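Local coordinates for glycosylation Associate Protein 1 (Streptococcus agalactiae serotype V, PDB 6OYC), which is an accessory Sec system protein that probably acts, in complex with its Gap partners, in the glycosylation and secretion of serine-rich adhesins, at residues 156-161 against 166-171; 134-137 against 143-146; 180-185 against 189-194; 76-81 against 149-154; 8-11 against 15-18. All coordinates share one frame; numbering follows the deposited sequence.

Contact 1: 156-161 against 166-171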
# COMPACT_ATOMS: atom_id res chain seq x y z
N SER A 156 -3.51 19.75 -11.30
CA SER A 156 -2.27 20.17 -11.94
C SER A 156 -2.25 19.70 -13.39
O SER A 156 -3.02 18.83 -13.81
CB SER A 156 -1.06 19.64 -11.15
OG SER A 156 -0.85 18.24 -11.33
N ILE A 157 -1.34 20.30 -14.17
CA ILE A 157 -1.07 19.90 -15.56
C ILE A 157 0.42 19.68 -15.71
O ILE A 157 1.21 20.56 -15.38
CB ILE A 157 -1.52 20.94 -16.60
CG1 ILE A 157 -2.99 21.30 -16.45
CG2 ILE A 157 -1.27 20.44 -18.00
CD1 ILE A 157 -3.34 22.53 -17.24
N LEU A 158 0.79 18.52 -16.24
CA LEU A 158 2.18 18.19 -16.51
C LEU A 158 2.42 18.37 -18.00
O LEU A 158 1.83 17.66 -18.81
CB LEU A 158 2.48 16.75 -16.06
CG LEU A 158 3.93 16.41 -15.71
CD1 LEU A 158 4.09 15.06 -14.99
CD2 LEU A 158 4.81 16.46 -16.97
N TYR A 159 3.27 19.32 -18.37
CA TYR A 159 3.54 19.60 -19.78
C TYR A 159 4.77 18.86 -20.26
O TYR A 159 5.73 18.67 -19.51
CB TYR A 159 3.73 21.10 -20.02
CG TYR A 159 2.47 21.91 -19.83
CD1 TYR A 159 2.13 22.37 -18.58
CD2 TYR A 159 1.62 22.18 -20.91
CE1 TYR A 159 0.99 23.11 -18.39
CE2 TYR A 159 0.46 22.93 -20.73
CZ TYR A 159 0.16 23.38 -19.47
OH TYR A 159 -0.98 24.11 -19.25
N TYR A 160 4.74 18.48 -21.53
CA TYR A 160 5.83 17.74 -22.15
C TYR A 160 6.36 18.51 -23.34
O TYR A 160 5.64 19.28 -23.97
CB TYR A 160 5.36 16.34 -22.63
CG TYR A 160 4.87 15.44 -21.54
CD1 TYR A 160 3.56 15.51 -21.08
CD2 TYR A 160 5.71 14.50 -20.96
CE1 TYR A 160 3.10 14.67 -20.06
CE2 TYR A 160 5.27 13.66 -19.94
CZ TYR A 160 3.96 13.75 -19.50
OH TYR A 160 3.52 12.91 -18.50
N ASP A 161 7.63 18.29 -23.67
CA ASP A 161 8.15 18.68 -24.97
C ASP A 161 8.97 17.51 -25.51
O ASP A 161 8.96 16.41 -24.95
CB ASP A 161 8.92 20.00 -24.91
CG ASP A 161 9.97 20.03 -23.82
OD1 ASP A 161 10.47 18.96 -23.42
OD2 ASP A 161 10.31 21.14 -23.36
N ALA A 166 8.61 18.40 -19.06
CA ALA A 166 9.14 19.75 -19.05
C ALA A 166 8.88 20.44 -17.71
O ALA A 166 9.83 20.77 -17.00
CB ALA A 166 8.54 20.54 -20.22
N TYR A 167 7.62 20.63 -17.31
CA TYR A 167 7.28 21.25 -16.03
C TYR A 167 5.82 20.94 -15.68
O TYR A 167 5.02 20.53 -16.53
CB TYR A 167 7.49 22.77 -16.07
CG TYR A 167 6.76 23.44 -17.21
CD1 TYR A 167 5.42 23.80 -17.10
CD2 TYR A 167 7.39 23.70 -18.41
CE1 TYR A 167 4.75 24.40 -18.14
CE2 TYR A 167 6.72 24.30 -19.47
CZ TYR A 167 5.41 24.64 -19.32
OH TYR A 167 4.76 25.24 -20.37
N GLN A 168 5.48 21.21 -14.42
CA GLN A 168 4.16 20.92 -13.88
C GLN A 168 3.58 22.18 -13.25
O GLN A 168 4.21 22.79 -12.37
CB GLN A 168 4.24 19.80 -12.82
CG GLN A 168 2.88 19.22 -12.47
CD GLN A 168 2.91 17.70 -12.34
OE1 GLN A 168 3.98 17.09 -12.21
NE2 GLN A 168 1.73 17.08 -12.37
N ASP A 169 2.39 22.57 -13.70
CA ASP A 169 1.68 23.71 -13.13
C ASP A 169 0.67 23.21 -12.11
O ASP A 169 -0.22 22.43 -12.45
CB ASP A 169 0.98 24.51 -14.23
CG ASP A 169 1.97 25.27 -15.09
OD1 ASP A 169 3.18 25.19 -14.77
OD2 ASP A 169 1.55 25.93 -16.07
N TYR A 170 0.80 23.66 -10.86
CA TYR A 170 -0.14 23.28 -9.81
C TYR A 170 -1.17 24.39 -9.64
O TYR A 170 -0.81 25.56 -9.54
CB TYR A 170 0.56 23.04 -8.47
CG TYR A 170 1.57 21.92 -8.42
CD1 TYR A 170 2.83 22.07 -9.01
CD2 TYR A 170 1.30 20.73 -7.74
CE1 TYR A 170 3.79 21.06 -8.93
CE2 TYR A 170 2.24 19.70 -7.66
CZ TYR A 170 3.49 19.87 -8.25
OH TYR A 170 4.44 18.89 -8.17
N LEU A 171 -2.44 24.00 -9.59
CA LEU A 171 -3.54 24.94 -9.70
C LEU A 171 -4.35 24.98 -8.42
O LEU A 171 -4.36 24.02 -7.63
CB LEU A 171 -4.46 24.56 -10.88
CG LEU A 171 -3.81 24.34 -12.26
CD1 LEU A 171 -4.83 24.06 -13.37
CD2 LEU A 171 -2.95 25.53 -12.66
O HOH W 1 -0.86 25.77 -17.28

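Contact 2: 134-137 against 143-146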
# COMPACT_ATOMS: atom_id res chain seq x y z
N ILE A 134 -5.92 12.48 -17.42
CA ILE A 134 -6.04 12.36 -18.87
C ILE A 134 -4.69 12.70 -19.51
O ILE A 134 -4.15 13.80 -19.29
CB ILE A 134 -7.15 13.26 -19.43
CG1 ILE A 134 -8.51 12.87 -18.85
CG2 ILE A 134 -7.12 13.22 -20.94
CD1 ILE A 134 -9.54 13.95 -19.03
N ASP A 135 -4.16 11.76 -20.31
CA ASP A 135 -3.02 12.03 -21.16
C ASP A 135 -3.53 12.65 -22.45
O ASP A 135 -4.32 12.03 -23.17
CB ASP A 135 -2.23 10.76 -21.47
CG ASP A 135 -1.51 10.20 -20.25
OD1 ASP A 135 -1.39 10.91 -19.21
OD2 ASP A 135 -1.07 9.03 -20.33
N TYR A 136 -3.12 13.88 -22.73
CA TYR A 136 -3.62 14.62 -23.87
C TYR A 136 -2.52 14.69 -24.92
O TYR A 136 -1.36 14.97 -24.60
CB TYR A 136 -4.07 16.02 -23.44
CG TYR A 136 -5.08 16.63 -24.36
CD1 TYR A 136 -4.69 17.31 -25.51
CD2 TYR A 136 -6.44 16.54 -24.08
CE1 TYR A 136 -5.62 17.86 -26.36
CE2 TYR A 136 -7.38 17.10 -24.92
CZ TYR A 136 -6.97 17.76 -26.05
OH TYR A 136 -7.92 18.32 -26.88
N PHE A 137 -2.88 14.39 -26.16
CA PHE A 137 -1.91 14.12 -27.21
C PHE A 137 -2.02 15.17 -28.30
O PHE A 137 -3.09 15.73 -28.52
CB PHE A 137 -2.12 12.73 -27.86
CG PHE A 137 -1.68 11.60 -27.00
CD1 PHE A 137 -2.46 11.18 -25.93
CD2 PHE A 137 -0.47 10.96 -27.26
CE1 PHE A 137 -2.05 10.14 -25.14
CE2 PHE A 137 -0.05 9.92 -26.46
CZ PHE A 137 -0.84 9.51 -25.38
N ALA A 143 1.33 15.47 -24.99
CA ALA A 143 1.65 16.88 -24.86
C ALA A 143 1.46 17.38 -23.44
O ALA A 143 2.30 18.14 -22.94
CB ALA A 143 0.78 17.71 -25.81
N LYS A 144 0.40 16.93 -22.77
CA LYS A 144 0.19 17.30 -21.38
C LYS A 144 -0.63 16.22 -20.70
O LYS A 144 -1.34 15.44 -21.35
CB LYS A 144 -0.48 18.68 -21.26
CG LYS A 144 -1.57 18.95 -22.29
CD LYS A 144 -1.92 20.42 -22.34
CE LYS A 144 -2.86 20.74 -23.50
NZ LYS A 144 -2.90 22.20 -23.80
N LYS A 145 -0.50 16.16 -19.37
CA LYS A 145 -1.26 15.24 -18.53
C LYS A 145 -2.07 16.07 -17.55
O LYS A 145 -1.50 16.87 -16.80
CB LYS A 145 -0.33 14.26 -17.79
CG LYS A 145 -1.07 13.23 -16.96
CD LYS A 145 -0.15 12.51 -15.95
CE LYS A 145 0.96 11.72 -16.62
NZ LYS A 145 0.44 10.47 -17.31
N TYR A 146 -3.39 15.92 -17.60
CA TYR A 146 -4.30 16.56 -16.65
C TYR A 146 -4.43 15.66 -15.42
O TYR A 146 -4.85 14.52 -15.55
CB TYR A 146 -5.67 16.75 -17.27
CG TYR A 146 -5.76 17.78 -18.37
CD1 TYR A 146 -5.48 17.45 -19.69
CD2 TYR A 146 -6.18 19.08 -18.09
CE1 TYR A 146 -5.58 18.38 -20.70
CE2 TYR A 146 -6.28 20.03 -19.10
CZ TYR A 146 -5.98 19.68 -20.40
OH TYR A 146 -6.08 20.61 -21.40

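Contact 3: 180-185 against 189-194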
# COMPACT_ATOMS: atom_id res chain seq x y z
N ARG A 180 4.81 26.66 -10.55
CA ARG A 180 5.30 25.79 -11.60
C ARG A 180 6.58 25.11 -11.14
O ARG A 180 7.49 25.78 -10.63
CB ARG A 180 5.55 26.57 -12.89
CG ARG A 180 6.41 25.83 -13.89
CD ARG A 180 6.49 26.60 -15.21
NE ARG A 180 5.17 27.01 -15.66
CZ ARG A 180 4.95 27.62 -16.82
NH1 ARG A 180 5.96 27.86 -17.64
NH2 ARG A 180 3.71 27.96 -17.17
N GLU A 181 6.64 23.79 -11.29
CA GLU A 181 7.79 22.97 -10.92
C GLU A 181 8.39 22.40 -12.19
O GLU A 181 7.72 21.65 -12.91
CB GLU A 181 7.38 21.82 -9.98
CG GLU A 181 8.53 20.86 -9.62
CD GLU A 181 8.08 19.55 -8.95
OE1 GLU A 181 6.87 19.20 -8.95
OE2 GLU A 181 8.95 18.87 -8.40
N TYR A 182 9.65 22.75 -12.46
CA TYR A 182 10.33 22.26 -13.65
C TYR A 182 10.82 20.83 -13.44
O TYR A 182 11.10 20.41 -12.31
CB TYR A 182 11.49 23.21 -14.02
CG TYR A 182 10.99 24.46 -14.73
CD1 TYR A 182 10.46 25.52 -13.99
CD2 TYR A 182 10.99 24.56 -16.12
CE1 TYR A 182 9.98 26.67 -14.62
CE2 TYR A 182 10.51 25.70 -16.76
CZ TYR A 182 10.00 26.75 -16.00
OH TYR A 182 9.52 27.88 -16.63
N LEU A 183 10.93 20.08 -14.56
CA LEU A 183 11.12 18.63 -14.54
C LEU A 183 12.22 18.17 -15.48
O LEU A 183 12.25 17.00 -15.87
CB LEU A 183 9.81 17.91 -14.91
CG LEU A 183 8.57 18.19 -14.04
CD1 LEU A 183 7.34 17.50 -14.62
CD2 LEU A 183 8.81 17.78 -12.57
N ARG A 184 13.13 19.05 -15.87
CA ARG A 184 14.18 18.67 -16.80
C ARG A 184 15.45 18.27 -16.06
O ARG A 184 15.61 18.56 -14.88
CB ARG A 184 14.49 19.81 -17.75
CG ARG A 184 13.36 20.08 -18.71
CD ARG A 184 13.25 21.55 -19.01
NE ARG A 184 12.36 21.83 -20.14
CZ ARG A 184 11.80 23.01 -20.34
NH1 ARG A 184 12.05 24.01 -19.51
NH2 ARG A 184 10.99 23.19 -21.38
N GLU A 185 16.34 17.58 -16.77
CA GLU A 185 17.65 17.31 -16.21
C GLU A 185 18.35 18.62 -15.86
O GLU A 185 18.41 19.55 -16.68
CB GLU A 185 18.49 16.51 -17.20
CG GLU A 185 19.96 16.37 -16.79
CD GLU A 185 20.23 15.08 -16.01
OE1 GLU A 185 21.00 15.12 -15.02
OE2 GLU A 185 19.67 14.02 -16.38
N HIS A 189 13.67 23.40 -10.47
CA HIS A 189 13.35 24.52 -9.59
C HIS A 189 11.87 24.88 -9.69
O HIS A 189 11.18 24.52 -10.65
CB HIS A 189 14.24 25.73 -9.92
CG HIS A 189 13.71 26.59 -11.03
ND1 HIS A 189 14.04 26.38 -12.35
CD2 HIS A 189 12.88 27.66 -11.01
CE1 HIS A 189 13.42 27.28 -13.10
NE2 HIS A 189 12.71 28.06 -12.31
N VAL A 190 11.40 25.63 -8.69
CA VAL A 190 9.99 25.93 -8.51
C VAL A 190 9.79 27.44 -8.58
O VAL A 190 10.51 28.19 -7.90
CB VAL A 190 9.48 25.36 -7.17
CG1 VAL A 190 7.99 25.66 -6.94
CG2 VAL A 190 9.72 23.85 -7.10
N GLU A 191 8.82 27.89 -9.39
CA GLU A 191 8.47 29.31 -9.50
C GLU A 191 7.08 29.53 -8.91
O GLU A 191 6.10 28.96 -9.38
CB GLU A 191 8.49 29.79 -10.96
CG GLU A 191 9.88 29.83 -11.61
CD GLU A 191 9.84 29.97 -13.14
OE1 GLU A 191 8.74 30.23 -13.69
OE2 GLU A 191 10.91 29.81 -13.80
N ILE A 192 7.01 30.38 -7.90
CA ILE A 192 5.75 30.80 -7.30
C ILE A 192 5.09 31.88 -8.15
O ILE A 192 5.76 32.79 -8.64
CB ILE A 192 6.02 31.31 -5.87
CG1 ILE A 192 6.76 30.24 -5.04
CG2 ILE A 192 4.75 31.83 -5.24
CD1 ILE A 192 5.96 28.96 -4.83
N ASN A 193 3.78 31.79 -8.32
CA ASN A 193 2.98 32.88 -8.88
C ASN A 193 3.24 34.17 -8.10
O ASN A 193 2.91 34.25 -6.91
CB ASN A 193 1.49 32.54 -8.81
CG ASN A 193 0.62 33.59 -9.49
OD1 ASN A 193 1.02 34.75 -9.64
ND2 ASN A 193 -0.58 33.19 -9.92
N PRO A 194 3.76 35.22 -8.75
CA PRO A 194 4.12 36.44 -8.01
C PRO A 194 2.96 37.06 -7.26
O PRO A 194 3.18 37.71 -6.22
CB PRO A 194 4.64 37.39 -9.11
CG PRO A 194 4.98 36.48 -10.28
CD PRO A 194 4.05 35.31 -10.20

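Contact 4: 76-81 against 149-154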
# COMPACT_ATOMS: atom_id res chain seq x y z
N VAL A 76 0.44 19.55 2.97
CA VAL A 76 1.28 20.66 2.53
C VAL A 76 0.79 21.20 1.18
O VAL A 76 0.64 22.41 0.99
CB VAL A 76 2.75 20.21 2.48
CG1 VAL A 76 3.56 21.15 1.64
CG2 VAL A 76 3.33 20.07 3.87
N PHE A 77 0.53 20.30 0.23
CA PHE A 77 0.18 20.77 -1.11
C PHE A 77 -1.22 21.36 -1.16
O PHE A 77 -1.45 22.32 -1.91
CB PHE A 77 0.32 19.63 -2.13
CG PHE A 77 1.73 19.48 -2.65
CD1 PHE A 77 2.71 18.89 -1.84
CD2 PHE A 77 2.08 19.96 -3.90
CE1 PHE A 77 4.00 18.74 -2.30
CE2 PHE A 77 3.37 19.82 -4.36
CZ PHE A 77 4.34 19.22 -3.56
N ASP A 78 -2.16 20.82 -0.38
CA ASP A 78 -3.47 21.46 -0.22
C ASP A 78 -3.32 22.91 0.24
O ASP A 78 -3.97 23.82 -0.28
CB ASP A 78 -4.32 20.66 0.78
CG ASP A 78 -5.03 19.46 0.14
OD1 ASP A 78 -4.63 18.95 -0.93
OD2 ASP A 78 -6.02 19.01 0.74
N ASP A 79 -2.46 23.13 1.23
CA ASP A 79 -2.15 24.47 1.73
C ASP A 79 -1.58 25.35 0.63
O ASP A 79 -2.09 26.43 0.34
CB ASP A 79 -1.17 24.32 2.89
CG ASP A 79 -0.88 25.62 3.62
OD1 ASP A 79 -1.25 26.71 3.14
OD2 ASP A 79 -0.27 25.54 4.70
N ILE A 80 -0.49 24.90 0.01
CA ILE A 80 0.09 25.62 -1.12
C ILE A 80 -0.97 25.99 -2.14
O ILE A 80 -1.10 27.15 -2.54
CB ILE A 80 1.21 24.78 -1.76
CG1 ILE A 80 2.32 24.55 -0.75
CG2 ILE A 80 1.72 25.44 -3.04
CD1 ILE A 80 3.41 23.66 -1.28
N GLN A 81 -1.75 25.01 -2.58
CA GLN A 81 -2.63 25.20 -3.72
C GLN A 81 -3.92 25.94 -3.38
O GLN A 81 -4.74 26.12 -4.28
CB GLN A 81 -2.97 23.85 -4.36
CG GLN A 81 -1.79 23.19 -5.07
CD GLN A 81 -2.17 21.85 -5.64
OE1 GLN A 81 -1.85 20.80 -5.05
NE2 GLN A 81 -2.89 21.85 -6.78
N ASP A 149 -7.79 15.98 -8.88
CA ASP A 149 -7.99 15.69 -7.47
C ASP A 149 -9.24 14.85 -7.30
O ASP A 149 -10.20 14.98 -8.07
CB ASP A 149 -8.14 17.02 -6.69
CG ASP A 149 -7.95 16.87 -5.18
OD1 ASP A 149 -8.92 16.45 -4.49
OD2 ASP A 149 -6.84 17.19 -4.67
N ASP A 150 -9.25 13.99 -6.28
CA ASP A 150 -10.46 13.19 -6.06
C ASP A 150 -11.63 14.02 -5.55
O ASP A 150 -12.74 13.50 -5.46
CB ASP A 150 -10.19 12.02 -5.12
CG ASP A 150 -9.80 12.45 -3.70
OD1 ASP A 150 -10.35 13.44 -3.17
OD2 ASP A 150 -8.97 11.75 -3.07
N ARG A 151 -11.43 15.28 -5.20
CA ARG A 151 -12.55 16.17 -4.94
C ARG A 151 -13.17 16.72 -6.23
O ARG A 151 -14.13 17.49 -6.17
CB ARG A 151 -12.14 17.29 -3.98
CG ARG A 151 -11.88 16.80 -2.55
CD ARG A 151 -11.00 17.74 -1.72
NE ARG A 151 -9.64 17.86 -2.25
CZ ARG A 151 -8.60 18.30 -1.54
NH1 ARG A 151 -8.76 18.66 -0.27
NH2 ARG A 151 -7.39 18.38 -2.10
N GLY A 152 -12.66 16.31 -7.38
CA GLY A 152 -13.25 16.64 -8.66
C GLY A 152 -12.94 18.03 -9.20
O GLY A 152 -13.81 18.64 -9.82
N PHE A 153 -11.73 18.54 -8.96
CA PHE A 153 -11.24 19.73 -9.64
C PHE A 153 -9.92 19.38 -10.33
O PHE A 153 -9.30 18.36 -10.02
CB PHE A 153 -11.05 20.91 -8.66
CG PHE A 153 -10.01 20.67 -7.60
CD1 PHE A 153 -8.67 20.96 -7.84
CD2 PHE A 153 -10.37 20.15 -6.36
CE1 PHE A 153 -7.70 20.74 -6.86
CE2 PHE A 153 -9.41 19.93 -5.37
CZ PHE A 153 -8.06 20.23 -5.63
N LEU A 154 -9.50 20.24 -11.27
CA LEU A 154 -8.19 20.06 -11.92
C LEU A 154 -7.09 20.52 -10.96
O LEU A 154 -7.00 21.71 -10.66
CB LEU A 154 -8.10 20.85 -13.22
CG LEU A 154 -6.77 20.71 -14.01
CD1 LEU A 154 -6.44 19.26 -14.38
CD2 LEU A 154 -6.83 21.57 -15.24

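Contact 5: 8-11 against 15-18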
# COMPACT_ATOMS: atom_id res chain seq x y z
N TRP A 8 4.46 8.07 2.17
CA TRP A 8 3.65 7.55 1.08
C TRP A 8 4.10 8.18 -0.22
O TRP A 8 3.28 8.70 -0.99
CB TRP A 8 2.16 7.82 1.32
CG TRP A 8 1.62 7.18 2.55
CD1 TRP A 8 2.13 6.09 3.22
CD2 TRP A 8 0.46 7.59 3.28
NE1 TRP A 8 1.35 5.81 4.33
CE2 TRP A 8 0.31 6.70 4.38
CE3 TRP A 8 -0.48 8.61 3.10
CZ2 TRP A 8 -0.72 6.82 5.29
CZ3 TRP A 8 -1.52 8.72 4.00
CH2 TRP A 8 -1.62 7.84 5.10
N TYR A 9 5.41 8.17 -0.42
CA TYR A 9 6.10 8.90 -1.46
C TYR A 9 6.09 8.11 -2.77
O TYR A 9 5.74 6.92 -2.82
CB TYR A 9 7.53 9.19 -1.02
CG TYR A 9 7.58 10.07 0.18
CD1 TYR A 9 6.91 11.29 0.18
CD2 TYR A 9 8.26 9.69 1.34
CE1 TYR A 9 6.93 12.12 1.27
CE2 TYR A 9 8.28 10.53 2.46
CZ TYR A 9 7.61 11.75 2.40
OH TYR A 9 7.59 12.62 3.48
N ASN A 10 6.48 8.79 -3.84
CA ASN A 10 6.67 8.18 -5.15
C ASN A 10 8.14 7.80 -5.28
O ASN A 10 9.02 8.63 -5.05
CB ASN A 10 6.24 9.14 -6.26
CG ASN A 10 6.43 8.58 -7.67
OD1 ASN A 10 7.45 7.97 -7.99
ND2 ASN A 10 5.46 8.85 -8.54
N GLU A 11 8.38 6.54 -5.64
CA GLU A 11 9.74 5.99 -5.73
C GLU A 11 10.63 6.80 -6.67
O GLU A 11 11.83 6.94 -6.43
CB GLU A 11 9.67 4.55 -6.22
CG GLU A 11 10.43 3.55 -5.39
CD GLU A 11 10.24 2.13 -5.88
OE1 GLU A 11 9.87 1.94 -7.07
OE2 GLU A 11 10.45 1.21 -5.07
N TRP A 15 8.39 13.65 -3.91
CA TRP A 15 7.34 14.50 -3.35
C TRP A 15 6.08 14.49 -4.19
O TRP A 15 5.18 15.29 -3.94
CB TRP A 15 7.88 15.92 -3.16
CG TRP A 15 9.23 15.89 -2.45
CD1 TRP A 15 10.47 16.08 -3.01
CD2 TRP A 15 9.46 15.59 -1.07
NE1 TRP A 15 11.45 15.93 -2.07
CE2 TRP A 15 10.87 15.62 -0.86
CE3 TRP A 15 8.63 15.31 0.02
CZ2 TRP A 15 11.45 15.37 0.38
CZ3 TRP A 15 9.21 15.06 1.26
CH2 TRP A 15 10.61 15.10 1.43
N TYR A 16 5.99 13.58 -5.17
CA TYR A 16 4.90 13.54 -6.13
C TYR A 16 3.82 12.53 -5.69
O TYR A 16 3.90 11.92 -4.63
CB TYR A 16 5.45 13.20 -7.53
CG TYR A 16 4.49 13.46 -8.68
CD1 TYR A 16 3.97 14.73 -8.89
CD2 TYR A 16 4.10 12.43 -9.53
CE1 TYR A 16 3.08 14.98 -9.93
CE2 TYR A 16 3.22 12.68 -10.58
CZ TYR A 16 2.73 13.96 -10.77
OH TYR A 16 1.86 14.23 -11.78
N ASP A 17 2.79 12.40 -6.53
CA ASP A 17 1.67 11.49 -6.29
C ASP A 17 2.15 10.04 -6.27
O ASP A 17 2.91 9.62 -7.14
CB ASP A 17 0.62 11.71 -7.40
CG ASP A 17 -0.73 10.96 -7.18
OD1 ASP A 17 -0.97 10.36 -6.10
OD2 ASP A 17 -1.56 11.00 -8.13
N ASN A 18 1.70 9.27 -5.28
CA ASN A 18 2.02 7.84 -5.24
C ASN A 18 0.97 6.99 -5.95
O ASN A 18 1.10 5.77 -5.98
CB ASN A 18 2.18 7.34 -3.79
CG ASN A 18 0.85 7.27 -3.03
OD1 ASN A 18 -0.14 7.90 -3.41
ND2 ASN A 18 0.83 6.49 -1.95

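Contact 1: 156-161 against 166-171
Y159 and Y167 meet on one face of the hairpin: CE1 of Y167 comes within 3.3 Å of CD1 of Y159. The ring planes are inclined by 33°, neither stacked nor edge-to-face, and CB of Y159 makes a CH-pi contact over the Y167 ring. Y167 owes this place to a first torsion that sets CG between its own N and carbonyl carbon (chi1 54°), which brings the ring over its cross-strand neighbour. A water linked to Y159 OH at 2.6 Å donates to D169 OD2 at 2.7 Å, joining the phenol to a carboxylate that also pairs with R180 and R177. On the face of S156, L158 and Q168, the bent Q168 chain lays its amide beside L158 CD1, with OE1 at 3.4 Å. Its NE2 reaches S156 OG at 3.0 Å, 26° out of the amide plane, while R13, Y16 and Y55 supply further polar partners for this buried pair. I157 and D169 exchange two backbone bonds, and Y159 N donates to Y167 O at 2.8 Å. A166 N donates to Y159 O at 2.9 Å, whereas Y167 N reaches that oxygen only weakly. A166 and Y167 both face Y159, a classic beta bulge in an antiparallel hairpin.

Contact 2: 134-137 against 143-146
Two consecutive residues, A143 and K144, face the single residue Y136, a classic beta bulge. The evidence lies at Y136 O, which accepts from A143 N at 2.8 Å and, over a longer 3.2 Å, from K144 N. The return bond, Y136 N to K144 O, is short at 2.7 Å and nearly in line with the carbonyl (C=O...N 174°). Regular pairing resumes at I134 and Y146, joined by two backbone bonds. On the face of D135 and K145 a salt bridge forms between neighbours that lie alongside and point the same way. The lysine runs out with CG opposite its backbone N (chi1 -177°), then bends at chi3 and chi4, curling NZ back to D135 OD1 at 2.7 Å on the syn side, 17° from the carboxylate plane. K145 CG also passes the same oxygen at 3.2 Å, so the aliphatic chain wraps it. The other face carries tyrosines: Y146 offers its ring edge, CE1, to Y136 CB at 3.9 Å, and the two side chains run alongside each other. This hairpin lies within the long antiparallel sheet, strand 131-138 pairing onward with strand 118-125, and strand 141-148 with strand 154-161, while W98 and P99 pack on Y136.

Contact 3: 180-185 against 189-194
E191 N donates to R180 O at 2.8 Å, the shortest polar bond across this contact, and V190 CA adds a CA-H...O contact to the same R180 O at 3.3 Å. The setting is a beta hairpin whose strands 180-182 and 190-192 run antiparallel. R180 and E191 form its hydrogen-bonded pair, completed by R180 N to E191 O at 2.9 Å. Toward the turn, Y182 N reaches H189 O at 3.0 Å in an almost straight bond (177° at the hydrogen). H189 NE2 donates to E191 OE2 at 2.9 Å, and Y182 CE1 packs against that OE2 at 3.4 Å. The imidazole and phenol planes differ by just 14°, yet the rings are displaced enough to share little area; Y182 CD1 sits over the rim of one imidazole face. Two bonds limit rotation of the histidine: NE2 meets OE2 from the anti side, tilted out of the carboxylate plane, while ND1 bonds to D187 in the turn. A nearby carboxylate at each nitrogen would be expected to favour a protonated imidazole. E191 reaches the ring through an extended chain whose CG stands opposite the carbonyl carbon (chi1 -68°). R180 instead turns its guanidinium to D169 and the Y167 ring of the preceding strand, and E181 binds Y170 and R13. On the opposite face from R180, the apolar contact is modest: V190 CG2 touches E181 CG at 4.1 Å.

Contact 4: 76-81 against 149-154
D78 and R151 meet in a bidentate salt bridge, the centre of a three-residue ionic network that D149 completes. It ties helix 76-80 to the type I turn D149-G152 between two strands of the long antiparallel sheet. Among the ionic bonds, R151 grips D78 end-on: NH1 donates to OD2 at 2.9 Å and NH2 to OD1 at 3.1 Å. Both aspartate oxygens lie near the guanidinium plane, whereas the nitrogens stand well above the carboxylate plane, because the two flat groups are turned 32° apart. The same guanidinium holds D149 side-on, with NE to OD1 at 2.7 Å and NH2 to OD2 at 2.9 Å, so NH2 serves both acids. With a carboxylate along each of two edges, rotation of the arginine head is strongly restricted. The bend at chi3 (-64°) folds the chain back over its own turn to meet D149. Two like-charged groups are thus drawn round one cation, and the arginine probably offsets their repulsion; R60 makes long, weak ion pairs with both and a proper salt bridge to D150. Of the backbone bonds, G152 N to D149 O closes the turn at 2.9 Å, and D149 N donates to F153 O. Y73 of strand 73-75 packs against the side chains of both D78 and R151. An Asx turn finishes the arrangement: D149 OD1, already bound by NE, also accepts R151 N at 2.9 Å through its anti lone pair.

Contact 5: 8-11 against 15-18
N10 packs closely on the chain at D17: its ND2 donates to D17 O at 3.0 Å, with a C=O...N angle of 160°. CB of N10 lies 3.5 Å from the same oxygen, and ND2 also approaches the edge of the Y16 ring at CD2. This reach depends on CG standing opposite the backbone N (chi1 179°), while N10 OD1 turns back to N12 N. Nearby, N18 CB nestles against W8 O at 3.3 Å. The aromatic side is looser. Y9 and W15 run alongside each other, with planes at 72° and centroids 5.2 Å apart, touching where Y9 CE1 reaches W15 CZ3 at 3.7 Å. A glycerol, probably from the crystallisation liquor, is hydrogen-bonded to Y9 O and lies beside N18. The chemistry implies a loop shaped by an amide bonding to main chain, while Y9 OH bonds to H238 and W15 packs on helix 208-223. Y9 O can accept from a small hydroxyl compound, as the glycerol indicates, though this need not reflect a natural ligand.

How the contacts relate
From the N terminus, contact 5 closes first, a short loop following strand 2-5 of the parallel sheet. The 76-81 end of contact 4 comes next, and its partner 149-154 returns only after 67 residues, a span that encloses the whole hairpin of contact 2. Contacts 1 and 3 then follow in series as successive hairpins; no two contacts cross. Contacts 2, 1 and 3 lie in order across one antiparallel sheet, with backbone bonds such as L158 O to K145 N and Q168 N to E181 O joining neighbours. Contact 4 fastens that sheet to helix 76-80, Q81 bonding L171 O, while Y16 of contact 5 meets Q168 of contact 1.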